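Local atomic coordinates of plasmin and fibronectin-binding protein A (Streptococcus pneumoniae, PDB entry 4MR0), a protein that acts as a surface adhesin and invasin of the pneumococcus, binding host fibronectin, plasmin, plasminogen and serum albumin. Residues A[188-192]-A[193-197]; A[198-201]-A[202-206]; A[254-258]-A[259-263]; A[308-312]-A[313-317]. One frame throughout, in Å; residues are numbered along the deposited sequence.

Interaction 1 (A[188-192]-A[193-197]). With MN (manganese (II) ion), chain F.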
loop_
_atom_site.group_PDB
_atom_site.type_symbol
_atom_site.label_atom_id
_atom_site.label_comp_id
_atom_site.label_asym_id
_atom_site.label_seq_id
_atom_site.Cartn_x
_atom_site.Cartn_y
_atom_site.Cartn_z
ATOM N N ASN A 188 -24.443 -8.629 0.117
ATOM C CA ASN A 188 -23.751 -9.312 -0.982
ATOM C C ASN A 188 -23.418 -8.307 -2.084
ATOM O O ASN A 188 -23.487 -8.630 -3.277
ATOM C CB ASN A 188 -24.671 -10.401 -1.551
ATOM C CG ASN A 188 -23.950 -11.355 -2.492
ATOM O OD1 ASN A 188 -24.540 -11.863 -3.449
ATOM N ND2 ASN A 188 -22.679 -11.622 -2.211
ATOM N N HIS A 189 -23.030 -7.100 -1.680
ATOM C CA HIS A 189 -22.761 -6.023 -2.627
ATOM C C HIS A 189 -21.625 -5.133 -2.116
ATOM O O HIS A 189 -21.490 -4.907 -0.911
ATOM C CB HIS A 189 -24.068 -5.230 -2.771
ATOM C CG HIS A 189 -24.071 -4.195 -3.851
ATOM N ND1 HIS A 189 -23.322 -3.038 -3.782
ATOM C CD2 HIS A 189 -24.815 -4.094 -4.980
ATOM C CE1 HIS A 189 -23.610 -2.268 -4.817
ATOM N NE2 HIS A 189 -24.512 -2.885 -5.559
ATOM N N PRO A 190 -20.781 -4.622 -3.029
ATOM C CA PRO A 190 -19.688 -3.765 -2.565
ATOM C C PRO A 190 -20.190 -2.443 -1.987
ATOM O O PRO A 190 -21.285 -1.985 -2.312
ATOM C CB PRO A 190 -18.835 -3.573 -3.819
ATOM C CG PRO A 190 -19.821 -3.729 -4.943
ATOM C CD PRO A 190 -20.679 -4.883 -4.476
ATOM N N SER A 191 -19.389 -1.848 -1.110
ATOM C CA SER A 191 -19.732 -0.570 -0.497
ATOM C C SER A 191 -18.564 0.362 -0.796
ATOM O O SER A 191 -17.826 0.774 0.097
ATOM C CB SER A 191 -19.926 -0.734 1.013
ATOM O OG SER A 191 -20.352 0.480 1.616
ATOM N N ILE A 192 -18.394 0.657 -2.081
ATOM C CA ILE A 192 -17.333 1.528 -2.573
ATOM C C ILE A 192 -18.049 2.682 -3.261
ATOM O O ILE A 192 -18.881 2.464 -4.140
ATOM C CB ILE A 192 -16.443 0.764 -3.571
ATOM C CG1 ILE A 192 -15.830 -0.455 -2.862
ATOM C CG2 ILE A 192 -15.365 1.688 -4.147
ATOM C CD1 ILE A 192 -15.040 -1.399 -3.780
ATOM N N VAL A 193 -17.726 3.904 -2.851
ATOM C CA VAL A 193 -18.374 5.110 -3.369
ATOM C C VAL A 193 -18.252 5.438 -4.856
ATOM O O VAL A 193 -19.255 5.735 -5.508
ATOM C CB VAL A 193 -17.921 6.349 -2.558
ATOM C CG1 VAL A 193 -18.715 7.572 -2.987
ATOM C CG2 VAL A 193 -18.121 6.091 -1.074
ATOM N N PHE A 194 -17.035 5.393 -5.388
ATOM C CA PHE A 194 -16.789 5.718 -6.792
ATOM C C PHE A 194 -16.152 4.577 -7.586
ATOM O O PHE A 194 -15.244 3.909 -7.093
ATOM C CB PHE A 194 -15.865 6.938 -6.889
ATOM C CG PHE A 194 -16.433 8.188 -6.285
ATOM C CD1 PHE A 194 -17.485 8.854 -6.903
ATOM C CD2 PHE A 194 -15.925 8.689 -5.092
ATOM C CE1 PHE A 194 -18.016 10.012 -6.350
ATOM C CE2 PHE A 194 -16.447 9.844 -4.527
ATOM C CZ PHE A 194 -17.501 10.504 -5.159
ATOM N N MET A 195 -16.632 4.382 -8.817
ATOM C CA MET A 195 -16.106 3.363 -9.728
ATOM C C MET A 195 -15.976 3.957 -11.135
ATOM O O MET A 195 -16.690 4.902 -11.480
ATOM C CB MET A 195 -17.027 2.154 -9.775
ATOM C CG MET A 195 -16.974 1.281 -8.530
ATOM S SD MET A 195 -17.843 -0.298 -8.741
ATOM C CE MET A 195 -17.791 -0.987 -7.115
ATOM N N THR A 196 -15.052 3.422 -11.935
ATOM C CA THR A 196 -14.840 3.910 -13.296
ATOM C C THR A 196 -15.503 3.001 -14.326
ATOM O O THR A 196 -15.222 3.076 -15.524
ATOM C CB THR A 196 -13.345 4.014 -13.631
ATOM O OG1 THR A 196 -12.749 2.715 -13.564
ATOM C CG2 THR A 196 -12.643 4.952 -12.659
ATOM N N GLY A 197 -16.389 2.141 -13.846
ATOM C CA GLY A 197 -17.111 1.236 -14.718
ATOM C C GLY A 197 -18.420 0.879 -14.044
ATOM O O GLY A 197 -18.557 1.044 -12.834
HETATM MN MN MN F . -26.048 -2.138 -7.141
HETATM O O HOH W 1 -27.866 -3.294 -6.117
HETATM O O HOH W 2 -27.364 -1.430 -8.847
HETATM O O HOH W 3 -24.478 -0.697 -8.212
#

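Interaction 2 (A[198-201]-A[202-206]). With MN (manganese (II) ion), chain F.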
loop_
_atom_site.group_PDB
_atom_site.type_symbol
_atom_site.label_atom_id
_atom_site.label_comp_id
_atom_site.label_asym_id
_atom_site.label_seq_id
_atom_site.Cartn_x
_atom_site.Cartn_y
_atom_site.Cartn_z
ATOM N N LEU A 198 -19.380 0.379 -14.813
ATOM C CA LEU A 198 -20.683 0.036 -14.257
ATOM C C LEU A 198 -20.714 -1.214 -13.387
ATOM O O LEU A 198 -19.961 -2.165 -13.597
ATOM C CB LEU A 198 -21.710 -0.125 -15.383
ATOM C CG LEU A 198 -22.034 1.123 -16.209
ATOM C CD1 LEU A 198 -23.098 0.775 -17.248
ATOM C CD2 LEU A 198 -22.533 2.239 -15.292
ATOM N N PHE A 199 -21.598 -1.181 -12.398
ATOM C CA PHE A 199 -21.815 -2.308 -11.505
ATOM C C PHE A 199 -23.269 -2.226 -11.047
ATOM O O PHE A 199 -23.760 -1.148 -10.711
ATOM C CB PHE A 199 -20.881 -2.261 -10.289
ATOM C CG PHE A 199 -21.011 -3.464 -9.390
ATOM C CD1 PHE A 199 -22.047 -3.548 -8.458
ATOM C CD2 PHE A 199 -20.146 -4.548 -9.531
ATOM C CE1 PHE A 199 -22.221 -4.691 -7.682
ATOM C CE2 PHE A 199 -20.311 -5.701 -8.758
ATOM C CZ PHE A 199 -21.353 -5.774 -7.834
ATOM N N THR A 200 -23.956 -3.362 -11.055
ATOM C CA THR A 200 -25.351 -3.423 -10.631
ATOM C C THR A 200 -25.456 -4.394 -9.460
ATOM O O THR A 200 -25.577 -3.986 -8.308
ATOM C CB THR A 200 -26.262 -3.905 -11.782
ATOM O OG1 THR A 200 -25.716 -5.096 -12.366
ATOM C CG2 THR A 200 -26.376 -2.834 -12.853
ATOM N N ASP A 201 -25.400 -5.685 -9.759
ATOM C CA ASP A 201 -25.466 -6.704 -8.717
ATOM C C ASP A 201 -24.501 -7.826 -9.055
ATOM O O ASP A 201 -24.092 -7.977 -10.208
ATOM C CB ASP A 201 -26.886 -7.266 -8.596
ATOM C CG ASP A 201 -27.926 -6.179 -8.376
ATOM O OD1 ASP A 201 -28.439 -5.630 -9.376
ATOM O OD2 ASP A 201 -28.217 -5.858 -7.202
ATOM N N ASP A 202 -24.125 -8.606 -8.052
ATOM C CA ASP A 202 -23.206 -9.711 -8.280
ATOM C C ASP A 202 -23.897 -10.714 -9.203
ATOM O O ASP A 202 -25.082 -11.015 -9.031
ATOM C CB ASP A 202 -22.828 -10.360 -6.948
ATOM C CG ASP A 202 -21.743 -11.407 -7.097
ATOM O OD1 ASP A 202 -20.856 -11.228 -7.960
ATOM O OD2 ASP A 202 -21.768 -12.399 -6.339
ATOM N N GLY A 203 -23.163 -11.207 -10.193
ATOM C CA GLY A 203 -23.731 -12.150 -11.135
ATOM C C GLY A 203 -24.134 -11.442 -12.411
ATOM O O GLY A 203 -24.424 -12.080 -13.424
ATOM N N ALA A 204 -24.146 -10.113 -12.363
ATOM C CA ALA A 204 -24.512 -9.300 -13.522
ATOM C C ALA A 204 -23.369 -8.372 -13.937
ATOM O O ALA A 204 -23.593 -7.380 -14.637
ATOM C CB ALA A 204 -25.749 -8.478 -13.209
ATOM N N GLN A 205 -22.148 -8.686 -13.508
ATOM C CA GLN A 205 -21.001 -7.853 -13.864
ATOM C C GLN A 205 -20.860 -7.743 -15.373
ATOM O O GLN A 205 -21.272 -8.633 -16.111
ATOM C CB GLN A 205 -19.700 -8.418 -13.282
ATOM C CG GLN A 205 -19.506 -8.146 -11.797
ATOM C CD GLN A 205 -20.125 -9.218 -10.922
ATOM O OE1 GLN A 205 -21.129 -9.843 -11.293
ATOM N NE2 GLN A 205 -19.538 -9.428 -9.749
ATOM N N VAL A 206 -20.286 -6.634 -15.825
ATOM C CA VAL A 206 -20.069 -6.413 -17.246
ATOM C C VAL A 206 -18.600 -6.074 -17.452
ATOM O O VAL A 206 -17.882 -5.761 -16.495
ATOM C CB VAL A 206 -20.926 -5.237 -17.787
ATOM C CG1 VAL A 206 -22.413 -5.577 -17.696
ATOM C CG2 VAL A 206 -20.621 -3.966 -17.003
HETATM MN MN MN F . -26.048 -2.138 -7.141
HETATM O O HOH W 4 -19.948 -4.910 -13.502
HETATM O O HOH W 3 -24.478 -0.697 -8.212
HETATM O O HOH W 5 -25.810 -5.587 -15.208
HETATM O O HOH W 1 -27.866 -3.294 -6.117
HETATM O O HOH W 2 -27.364 -1.430 -8.847
#

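Interaction 3 (A[254-258]-A[259-263])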
loop_
_atom_site.group_PDB
_atom_site.type_symbol
_atom_site.label_atom_id
_atom_site.label_comp_id
_atom_site.label_asym_id
_atom_site.label_seq_id
_atom_site.Cartn_x
_atom_site.Cartn_y
_atom_site.Cartn_z
ATOM N N VAL A 254 -5.580 9.178 -14.259
ATOM C CA VAL A 254 -6.508 9.450 -13.170
ATOM C C VAL A 254 -5.731 10.170 -12.083
ATOM O O VAL A 254 -4.641 9.735 -11.701
ATOM C CB VAL A 254 -7.090 8.143 -12.594
ATOM C CG1 VAL A 254 -8.053 8.453 -11.455
ATOM C CG2 VAL A 254 -7.803 7.367 -13.697
ATOM N N THR A 255 -6.287 11.270 -11.588
ATOM C CA THR A 255 -5.624 12.048 -10.547
ATOM C C THR A 255 -6.523 12.259 -9.339
ATOM O O THR A 255 -7.620 12.794 -9.470
ATOM C CB THR A 255 -5.206 13.442 -11.072
ATOM O OG1 THR A 255 -4.292 13.286 -12.163
ATOM C CG2 THR A 255 -4.523 14.253 -9.966
ATOM N N ILE A 256 -6.060 11.821 -8.171
ATOM C CA ILE A 256 -6.809 11.994 -6.928
ATOM C C ILE A 256 -5.890 12.798 -6.014
ATOM O O ILE A 256 -4.775 12.370 -5.728
ATOM C CB ILE A 256 -7.126 10.640 -6.248
ATOM C CG1 ILE A 256 -8.111 9.836 -7.107
ATOM C CG2 ILE A 256 -7.698 10.877 -4.859
ATOM C CD1 ILE A 256 -8.411 8.451 -6.562
ATOM N N LYS A 257 -6.343 13.957 -5.561
ATOM C CA LYS A 257 -5.496 14.762 -4.703
ATOM C C LYS A 257 -6.220 15.580 -3.656
ATOM O O LYS A 257 -7.368 15.978 -3.832
ATOM C CB LYS A 257 -4.623 15.675 -5.560
ATOM C CG LYS A 257 -5.383 16.514 -6.561
ATOM C CD LYS A 257 -4.423 17.098 -7.597
ATOM C CE LYS A 257 -3.323 17.924 -6.945
ATOM N NZ LYS A 257 -2.318 18.407 -7.940
ATOM N N ASN A 258 -5.509 15.823 -2.562
ATOM C CA ASN A 258 -6.012 16.588 -1.432
ATOM C C ASN A 258 -7.369 16.093 -0.953
ATOM O O ASN A 258 -8.323 16.865 -0.809
ATOM C CB ASN A 258 -6.081 18.075 -1.787
ATOM C CG ASN A 258 -6.313 18.951 -0.566
ATOM O OD1 ASN A 258 -5.866 18.631 0.532
ATOM N ND2 ASN A 258 -7.001 20.069 -0.760
ATOM N N VAL A 259 -7.447 14.794 -0.702
ATOM C CA VAL A 259 -8.677 14.193 -0.215
ATOM C C VAL A 259 -8.417 13.529 1.132
ATOM O O VAL A 259 -7.374 12.912 1.333
ATOM C CB VAL A 259 -9.211 13.106 -1.172
ATOM C CG1 VAL A 259 -10.507 12.529 -0.607
ATOM C CG2 VAL A 259 -9.429 13.681 -2.569
ATOM N N THR A 260 -9.364 13.668 2.053
ATOM C CA THR A 260 -9.237 13.041 3.360
ATOM C C THR A 260 -10.155 11.819 3.351
ATOM O O THR A 260 -11.368 11.961 3.251
ATOM C CB THR A 260 -9.672 14.009 4.488
ATOM O OG1 THR A 260 -8.795 15.140 4.502
ATOM C CG2 THR A 260 -9.611 13.320 5.847
ATOM N N PHE A 261 -9.574 10.627 3.439
ATOM C CA PHE A 261 -10.343 9.382 3.446
ATOM C C PHE A 261 -10.501 8.891 4.876
ATOM O O PHE A 261 -9.509 8.665 5.568
ATOM C CB PHE A 261 -9.628 8.302 2.639
ATOM C CG PHE A 261 -9.393 8.670 1.209
ATOM C CD1 PHE A 261 -8.313 9.474 0.850
ATOM C CD2 PHE A 261 -10.232 8.176 0.213
ATOM C CE1 PHE A 261 -8.073 9.783 -0.483
ATOM C CE2 PHE A 261 -10.006 8.478 -1.123
ATOM C CZ PHE A 261 -8.915 9.282 -1.474
ATOM N N LYS A 262 -11.741 8.695 5.311
ATOM C CA LYS A 262 -11.981 8.262 6.680
ATOM C C LYS A 262 -12.727 6.957 6.894
ATOM O O LYS A 262 -13.689 6.637 6.191
ATOM C CB LYS A 262 -12.764 9.335 7.441
ATOM C CG LYS A 262 -12.114 10.695 7.545
ATOM C CD LYS A 262 -12.998 11.609 8.389
ATOM C CE LYS A 262 -12.403 13.003 8.532
ATOM N NZ LYS A 262 -13.251 13.855 9.417
ATOM N N ASP A 263 -12.273 6.231 7.906
ATOM C CA ASP A 263 -12.902 5.004 8.372
ATOM C C ASP A 263 -13.370 3.942 7.392
ATOM O O ASP A 263 -14.569 3.716 7.217
ATOM C CB ASP A 263 -14.070 5.396 9.281
ATOM C CG ASP A 263 -13.662 6.422 10.318
ATOM O OD1 ASP A 263 -12.674 6.163 11.036
ATOM O OD2 ASP A 263 -14.315 7.486 10.412
#

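Interaction 4 (A[308-312]-A[313-317]). With MN (manganese (II) ion), chain G.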
loop_
_atom_site.group_PDB
_atom_site.type_symbol
_atom_site.label_atom_id
_atom_site.label_comp_id
_atom_site.label_asym_id
_atom_site.label_seq_id
_atom_site.Cartn_x
_atom_site.Cartn_y
_atom_site.Cartn_z
ATOM N N GLU A 308 -2.970 -3.352 -8.281
ATOM C CA GLU A 308 -2.973 -4.730 -8.735
ATOM C C GLU A 308 -3.290 -4.886 -10.211
ATOM O O GLU A 308 -3.687 -3.933 -10.880
ATOM C CB GLU A 308 -4.050 -5.468 -7.942
ATOM C CG GLU A 308 -5.452 -4.946 -8.307
ATOM C CD GLU A 308 -6.525 -5.293 -7.296
ATOM O OE1 GLU A 308 -6.528 -6.434 -6.785
ATOM O OE2 GLU A 308 -7.383 -4.423 -7.028
ATOM N N PRO A 309 -3.080 -6.100 -10.744
ATOM C CA PRO A 309 -3.387 -6.342 -12.158
ATOM C C PRO A 309 -4.904 -6.515 -12.190
ATOM O O PRO A 309 -5.527 -6.700 -11.145
ATOM C CB PRO A 309 -2.622 -7.631 -12.474
ATOM C CG PRO A 309 -2.548 -8.326 -11.147
ATOM C CD PRO A 309 -2.256 -7.189 -10.189
ATOM N N LEU A 310 -5.500 -6.458 -13.373
ATOM C CA LEU A 310 -6.947 -6.564 -13.483
ATOM C C LEU A 310 -7.475 -7.985 -13.697
ATOM O O LEU A 310 -7.435 -8.519 -14.813
ATOM C CB LEU A 310 -7.428 -5.634 -14.611
ATOM C CG LEU A 310 -8.925 -5.402 -14.826
ATOM C CD1 LEU A 310 -9.577 -4.867 -13.561
ATOM C CD2 LEU A 310 -9.103 -4.405 -15.975
ATOM N N THR A 311 -7.956 -8.590 -12.613
ATOM C CA THR A 311 -8.524 -9.940 -12.644
ATOM C C THR A 311 -9.818 -9.915 -11.839
ATOM O O THR A 311 -10.027 -9.025 -11.018
ATOM C CB THR A 311 -7.578 -10.996 -12.004
ATOM O OG1 THR A 311 -7.485 -10.772 -10.592
ATOM C CG2 THR A 311 -6.186 -10.914 -12.628
ATOM N N ARG A 312 -10.690 -10.890 -12.067
ATOM C CA ARG A 312 -11.947 -10.932 -11.339
ATOM C C ARG A 312 -11.707 -11.232 -9.858
ATOM O O ARG A 312 -12.439 -10.756 -8.991
ATOM C CB ARG A 312 -12.882 -11.967 -11.982
ATOM C CG ARG A 312 -13.289 -11.569 -13.395
ATOM C CD ARG A 312 -14.136 -12.628 -14.093
ATOM N NE ARG A 312 -15.455 -12.782 -13.488
ATOM C CZ ARG A 312 -16.392 -13.602 -13.958
ATOM N NH1 ARG A 312 -16.151 -14.337 -15.038
ATOM N NH2 ARG A 312 -17.569 -13.691 -13.353
ATOM N N LYS A 313 -10.658 -12.000 -9.578
ATOM C CA LYS A 313 -10.305 -12.350 -8.206
ATOM C C LYS A 313 -9.964 -11.097 -7.391
ATOM O O LYS A 313 -10.456 -10.916 -6.278
ATOM C CB LYS A 313 -9.109 -13.308 -8.208
ATOM C CG LYS A 313 -8.588 -13.672 -6.820
ATOM C CD LYS A 313 -9.577 -14.539 -6.055
ATOM C CE LYS A 313 -9.112 -14.780 -4.621
ATOM N NZ LYS A 313 -7.737 -15.369 -4.563
ATOM N N GLY A 314 -9.123 -10.229 -7.946
ATOM C CA GLY A 314 -8.758 -9.015 -7.236
ATOM C C GLY A 314 -9.649 -7.814 -7.536
ATOM O O GLY A 314 -9.608 -6.815 -6.829
ATOM N N PHE A 315 -10.459 -7.901 -8.586
ATOM C CA PHE A 315 -11.326 -6.784 -8.962
ATOM C C PHE A 315 -12.666 -7.381 -9.411
ATOM O O PHE A 315 -12.998 -7.383 -10.596
ATOM C CB PHE A 315 -10.663 -5.988 -10.101
ATOM C CG PHE A 315 -11.107 -4.557 -10.192
ATOM C CD1 PHE A 315 -10.627 -3.605 -9.291
ATOM C CD2 PHE A 315 -12.019 -4.161 -11.164
ATOM C CE1 PHE A 315 -11.049 -2.278 -9.366
ATOM C CE2 PHE A 315 -12.449 -2.840 -11.247
ATOM C CZ PHE A 315 -11.962 -1.893 -10.340
ATOM N N PRO A 316 -13.453 -7.891 -8.453
ATOM C CA PRO A 316 -14.760 -8.515 -8.688
ATOM C C PRO A 316 -15.888 -7.608 -9.167
ATOM O O PRO A 316 -17.024 -8.062 -9.323
ATOM C CB PRO A 316 -15.070 -9.161 -7.339
ATOM C CG PRO A 316 -14.479 -8.183 -6.374
ATOM C CD PRO A 316 -13.142 -7.849 -7.010
ATOM N N TYR A 317 -15.573 -6.346 -9.434
ATOM C CA TYR A 317 -16.572 -5.377 -9.875
ATOM C C TYR A 317 -16.831 -5.406 -11.373
ATOM O O TYR A 317 -17.782 -4.791 -11.852
ATOM C CB TYR A 317 -16.126 -3.976 -9.455
ATOM C CG TYR A 317 -15.501 -3.991 -8.083
ATOM C CD1 TYR A 317 -16.260 -4.317 -6.960
ATOM C CD2 TYR A 317 -14.130 -3.778 -7.918
ATOM C CE1 TYR A 317 -15.672 -4.442 -5.704
ATOM C CE2 TYR A 317 -13.530 -3.901 -6.671
ATOM C CZ TYR A 317 -14.309 -4.237 -5.569
ATOM O OH TYR A 317 -13.727 -4.397 -4.337
HETATM MN MN MN G . -8.519 -5.580 -5.402
#

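Interaction 1 (A[188-192]-A[193-197])
M195 lies with CG anti to its carbonyl carbon (chi1 -73°) and its chain extended beyond CG, which carries the methyl CE back across the corner to P190 and I192. CE stands 4.0 Å from CG of P190, the two side chains crossing at about a right angle, and 4.2 Å from CB of I192. A methionine suits this place: its unbranched chain is long enough to bridge the bend and ends in an apolar methyl. Buried I192 offers its CB to that methyl and packs on A247. V193 marks the corner itself, with helical backbone angles between two extended residues, and its CG1 lies 3.5 Å above one face of the F194 ring, offset toward the rim. At the other end H189 has its CG anti to the backbone N (chi1 -172°), which carries the ring to where both nitrogens find partners: ND1 donates to O of P190 at 2.7 Å, the acceptor lying in the ring plane and the donor on a lone pair in the carbonyl plane, while NE2 binds the manganese ion at 2.3 Å. The bond at ND1 fixes the ring's rotation and probably favours the neutral tautomer whose NE2 lone pair faces the metal. Three waters, T200 and E162 complete that site. S191, V193 and F194 make backbone hydrogen bonds to strand 243-252, and V193 also to V164. Short strands meeting at a sharp corner, with apolar residues filling the angle, are characteristic of a coil of the right-handed parallel beta-helix of the pectate lyase-like family.

Interaction 2 (A[198-201]-A[202-206])
The chain from D201 to A204 makes a type II beta turn, closed by the bond from N of A204 to O of D201 at 3.0 Å (149°), with the donor lying above the carbonyl plane. G203 sits where the backbone has positive phi, a conformation in which a side chain would crowd the preceding carbonyl. Just past the turn, Q205 folds its side chain back over it by a bend at chi2 (88°), and its amide is gripped at both ends. NE2 gives a nearly straight bond of 2.9 Å to OD1 of D202, using the oxygen's anti lone pair, and OE1 accepts from N of G203 at 2.7 Å; NE2 also donates to O of P316. Glutamine suits this place because one group both donates and accepts. F199 runs alongside Q205, pointing the same way, its ring plane 78° from the amide and its CE2 3.9 Å from NE2 of Q205. On the more exposed side, OG1 of T200 approaches CB of A204 at 3.5 Å, and one water joins that hydroxyl to O of A204. Another water links O of L198 to N of V206. The F199 ring also meets H189 edge-to-face. O of T200 binds manganese at 2.2 Å, and D201 OD2 accepts a bond from a metal-bound water, a second-shell role. This is a turn-bearing loop on the side of the beta-helix, supplying a backbone carbonyl to a manganese site.

Interaction 3 (A[254-258]-A[259-263])
I256 and F261 meet on the inner side of a bend, where CG2 of I256 comes to 3.9 Å from CZ of F261, at the edge of the ring and in its plane. The two side chains are at about a right angle. The same methyl also lies 4.0 Å from CG2 of V259, so one branch of the isoleucine serves two neighbours. V259 reaches F261 from another direction: its CG1 is 3.6 Å above one face of the ring, offset toward the rim, while CG2, anti to the carbonyl carbon, turns back to within 3.3 Å of O of K257. Beta-branched residues fit here because branching at CB puts two carbons close to the backbone, both of them methyls in V259. Both segments, 254-258 and 259-263, belong to the first PbH1 repeat, and the bend between strands 254-257 and 260-265 is a corner of a parallel beta-helix coil. F261 also stacks on F285 of strand 278-289, in the neighbouring coil, and I256 packs on F246 and I248. The outward side is looser. N258, with a left-handed backbone (phi 51°, psi 52°) that asparagine tolerates well, points its CB away from V259 while its OD1 accepts a bond from NH2 of R284. T260, likewise partly exposed, uses OG1 to accept from NE of the same arginine. K257 directs its CB away from the corner, and its side chain touches S217 and D281.

Interaction 4 (A[308-312]-A[313-317])
E308 and G314 hold one manganese ion between them: E308 chelates it with both carboxylate oxygens, OE1 at 2.6 Å and OE2 at 2.3 Å, and G314 adds its backbone O at 2.2 Å. The carboxylate OE1 and O of G314 stand 3.1 Å apart, two acceptors drawn together by the shared cation. Q271 and Q306 complete the protein ligands. Glycine suits the place because a CB there would run into OE1 of E308. E308 reaches the ion with CG tucked between the backbone N and the carbonyl carbon (chi1 67°) and the chain extended beyond. The next shell fixes the loop: N of G314 donates a straight bond (167°) to OG1 of T311 at 3.2 Å, and O of T311 takes a weak bond from N of F315. Threonine suits this position, its hydroxyl receiving the amide of the glycine whose carbonyl binds the metal. Behind them CD1 of L310 packs against CD2 of F315 at 3.5 Å, their side chains lying askew, and CD2 of Y317 rests over the centre of the F315 ring, 3.5 Å above it. F315 also meets W208 edge-to-face, and the Y317 hydroxyl hydrogen-bonds to NE2 of Q271, so a second-shell residue helps orient a first-shell ligand. An all-oxygen protein set with a single chelating carboxylate is consistent with a site for a fairly hard cation such as manganese(II), whose charge would probably be only partly offset by E308.

Interactions 1 and 2 share one manganese ion and its three waters: NE2 of H189 and O of T200, 3.1 Å apart, are both ligands, and the centres of the two interactions lie 10 Å apart. Interaction 4 supplies ligands to a different manganese ion, yet it meets both. Y317 packs on 188-197, its OH 3.3 Å from CD1 of I192, and O of P316 lies 2.9 Å from NE2 of Q205, a probable hydrogen bond to 202-206. The two metal sites are thus joined through the loops. Interaction 3 stands apart, its nearest atoms about 6 Å from interaction 1, about 14 Å from interaction 2 and about 11 Å from interaction 4, at a corner of the beta-helix.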